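Local structure of beta-glucosidase (Saccharopolyspora erythraea D, 5M6G) at residues G447-W452 with G457-G462. The protein probably hydrolyses terminal, non-reducing beta-D-glucosyl residues, releasing beta-D-glucose, as a glycoside hydrolase family 3 enzyme. Numbering follows the deposited sequence.
Sequences GWTISW and GDITEG. With MG (magnesium ion), chain G; SOR (sorbitol), chain L.
With chi1 at 62°, I459 sets CG1 between its own backbone N and carbonyl carbon, and the extended chain beyond it (chi2 176°) carries CD1 up to T449. That methyl lies 3.6 Å from T449 O and 3.8 Å from T449 CG2, the two side chains crossing at about a right angle. I450 makes the other half of the contact: its CG1, anti to the carbonyl carbon, rests 3.6 Å from I459 O, and its CD1 reaches T460 CB at 4.0 Å. The two segments meet by van der Waals contact alone, aliphatic carbons against one another and against the carbonyls of T449 and I459. The threonine hydroxyls are satisfied outside the contact: T449 OG1 hydrogen-bonds to G446 O, and T460 OG1 accepts from G139 N. Both segments belong to one long loop between helices 441-445 and 465-472, in the C-terminal domain of the family 3 fold, and the first of them reaches the sorbitol pocket. The W448 ring presents its edge to the sorbitol, which lies near the ring plane, with CH2 3.5 Å from sorbitol C4, while W452 CD1 lies over one face of the W448 ring, 3.4 Å above its plane. W448 NE1 is held by E195 and W452 NE1 by E505. Were W448 an alanine, the sorbitol would probably lose its neighbour at C4, E195 its indole partner and W452 the ring beneath CD1. At the far end of the loop G462 O binds a magnesium ion at 2.2 Å, five waters completing the octahedron; D458 OD2 accepts a hydrogen bond from one of them.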
# COMPACT_ATOMS: atom_id res chain seq x y z
N GLY A 447 3.13 -9.16 -1.07
CA GLY A 447 2.51 -8.89 0.21
C GLY A 447 1.19 -8.15 0.09
O GLY A 447 0.83 -7.60 -0.95
N TRP A 448 0.45 -8.15 1.20
CA TRP A 448 -0.83 -7.45 1.28
C TRP A 448 -1.78 -7.95 0.20
O TRP A 448 -2.36 -7.17 -0.56
CB TRP A 448 -0.63 -5.94 1.17
CG TRP A 448 0.15 -5.30 2.29
CD1 TRP A 448 1.45 -4.88 2.25
CD2 TRP A 448 -0.34 -4.98 3.59
NE1 TRP A 448 1.81 -4.33 3.46
CE2 TRP A 448 0.72 -4.38 4.31
CE3 TRP A 448 -1.57 -5.16 4.24
CZ2 TRP A 448 0.59 -3.95 5.63
CZ3 TRP A 448 -1.70 -4.73 5.56
CH2 TRP A 448 -0.62 -4.14 6.24
N THR A 449 -1.90 -9.26 0.08
CA THR A 449 -2.80 -9.85 -0.90
C THR A 449 -3.56 -10.97 -0.19
O THR A 449 -2.97 -12.00 0.13
CB THR A 449 -2.05 -10.37 -2.12
OG1 THR A 449 -1.19 -9.33 -2.65
CG2 THR A 449 -3.04 -10.79 -3.20
N ILE A 450 -4.84 -10.73 0.07
CA ILE A 450 -5.70 -11.54 0.93
C ILE A 450 -5.19 -11.52 2.36
O ILE A 450 -5.82 -10.93 3.24
CB ILE A 450 -5.84 -12.99 0.44
CG1 ILE A 450 -6.25 -13.01 -1.03
CG2 ILE A 450 -6.89 -13.70 1.29
CD1 ILE A 450 -7.48 -12.20 -1.33
N SER A 451 -4.06 -12.19 2.61
CA SER A 451 -3.41 -12.15 3.91
C SER A 451 -2.49 -10.93 4.02
O SER A 451 -2.28 -10.19 3.06
CB SER A 451 -2.59 -13.41 4.14
OG SER A 451 -1.49 -13.44 3.26
N TRP A 452 -1.94 -10.73 5.22
CA TRP A 452 -1.03 -9.61 5.48
C TRP A 452 0.31 -9.80 4.76
O TRP A 452 0.75 -8.94 3.99
CB TRP A 452 -0.82 -9.49 6.99
CG TRP A 452 0.25 -8.53 7.41
CD1 TRP A 452 0.49 -7.28 6.90
CD2 TRP A 452 1.23 -8.75 8.43
NE1 TRP A 452 1.55 -6.71 7.55
CE2 TRP A 452 2.03 -7.59 8.49
CE3 TRP A 452 1.51 -9.81 9.29
CZ2 TRP A 452 3.09 -7.46 9.39
CZ3 TRP A 452 2.56 -9.68 10.19
CH2 TRP A 452 3.34 -8.51 10.23
N GLY A 457 0.65 -19.45 -4.18
CA GLY A 457 -0.45 -20.28 -4.63
C GLY A 457 -1.55 -19.46 -5.27
O GLY A 457 -1.45 -18.24 -5.47
N ASP A 458 -2.64 -20.16 -5.59
CA ASP A 458 -3.78 -19.56 -6.29
C ASP A 458 -4.73 -18.94 -5.27
O ASP A 458 -5.81 -19.44 -4.98
CB ASP A 458 -4.49 -20.62 -7.14
CG ASP A 458 -5.29 -20.01 -8.26
OD1 ASP A 458 -5.49 -18.79 -8.23
OD2 ASP A 458 -5.72 -20.75 -9.17
N ILE A 459 -4.30 -17.79 -4.73
CA ILE A 459 -4.99 -17.22 -3.58
C ILE A 459 -6.13 -16.28 -3.94
O ILE A 459 -6.92 -15.92 -3.05
CB ILE A 459 -3.99 -16.47 -2.68
CG1 ILE A 459 -3.35 -15.30 -3.43
CG2 ILE A 459 -2.92 -17.43 -2.19
CD1 ILE A 459 -2.40 -14.44 -2.51
N THR A 460 -6.25 -15.86 -5.19
CA THR A 460 -7.39 -15.04 -5.60
C THR A 460 -7.50 -15.12 -7.12
O THR A 460 -6.65 -15.72 -7.79
CB THR A 460 -7.26 -13.59 -5.12
OG1 THR A 460 -8.50 -12.89 -5.35
CG2 THR A 460 -6.13 -12.86 -5.86
N GLU A 461 -8.55 -14.51 -7.65
CA GLU A 461 -8.84 -14.64 -9.07
C GLU A 461 -7.87 -13.79 -9.88
O GLU A 461 -7.61 -12.63 -9.57
CB GLU A 461 -10.28 -14.25 -9.37
CG GLU A 461 -11.28 -15.14 -8.65
CD GLU A 461 -12.73 -14.72 -8.84
OE1 GLU A 461 -12.98 -13.51 -9.07
OE2 GLU A 461 -13.62 -15.59 -8.75
N GLY A 462 -7.31 -14.40 -10.93
CA GLY A 462 -6.39 -13.69 -11.78
C GLY A 462 -5.79 -14.65 -12.79
O GLY A 462 -6.26 -15.77 -12.98
MG MG G . -6.66 -17.71 -12.10
C1 SOR L . 0.59 0.40 7.67
C2 SOR L . -0.71 -0.38 7.69
C3 SOR L . -0.78 -1.18 8.99
C4 SOR L . -1.87 -2.24 8.93
C5 SOR L . -1.65 -3.39 9.91
C6 SOR L . -2.56 -4.55 9.51
O1 SOR L . 0.97 0.69 6.34
O2 SOR L . -1.81 0.51 7.60
O3 SOR L . -1.06 -0.28 10.04
O4 SOR L . -3.13 -1.65 9.17
O5 SOR L . -0.29 -3.82 9.93
O6 SOR L . -2.13 -5.75 10.11
O HOH W 1 -7.01 -19.66 -11.27
O HOH W 2 -8.69 -16.95 -11.62
O HOH W 3 -6.20 -17.25 -9.86
O HOH W 4 -7.29 -18.18 -14.03
O HOH W 5 -4.73 -18.29 -12.40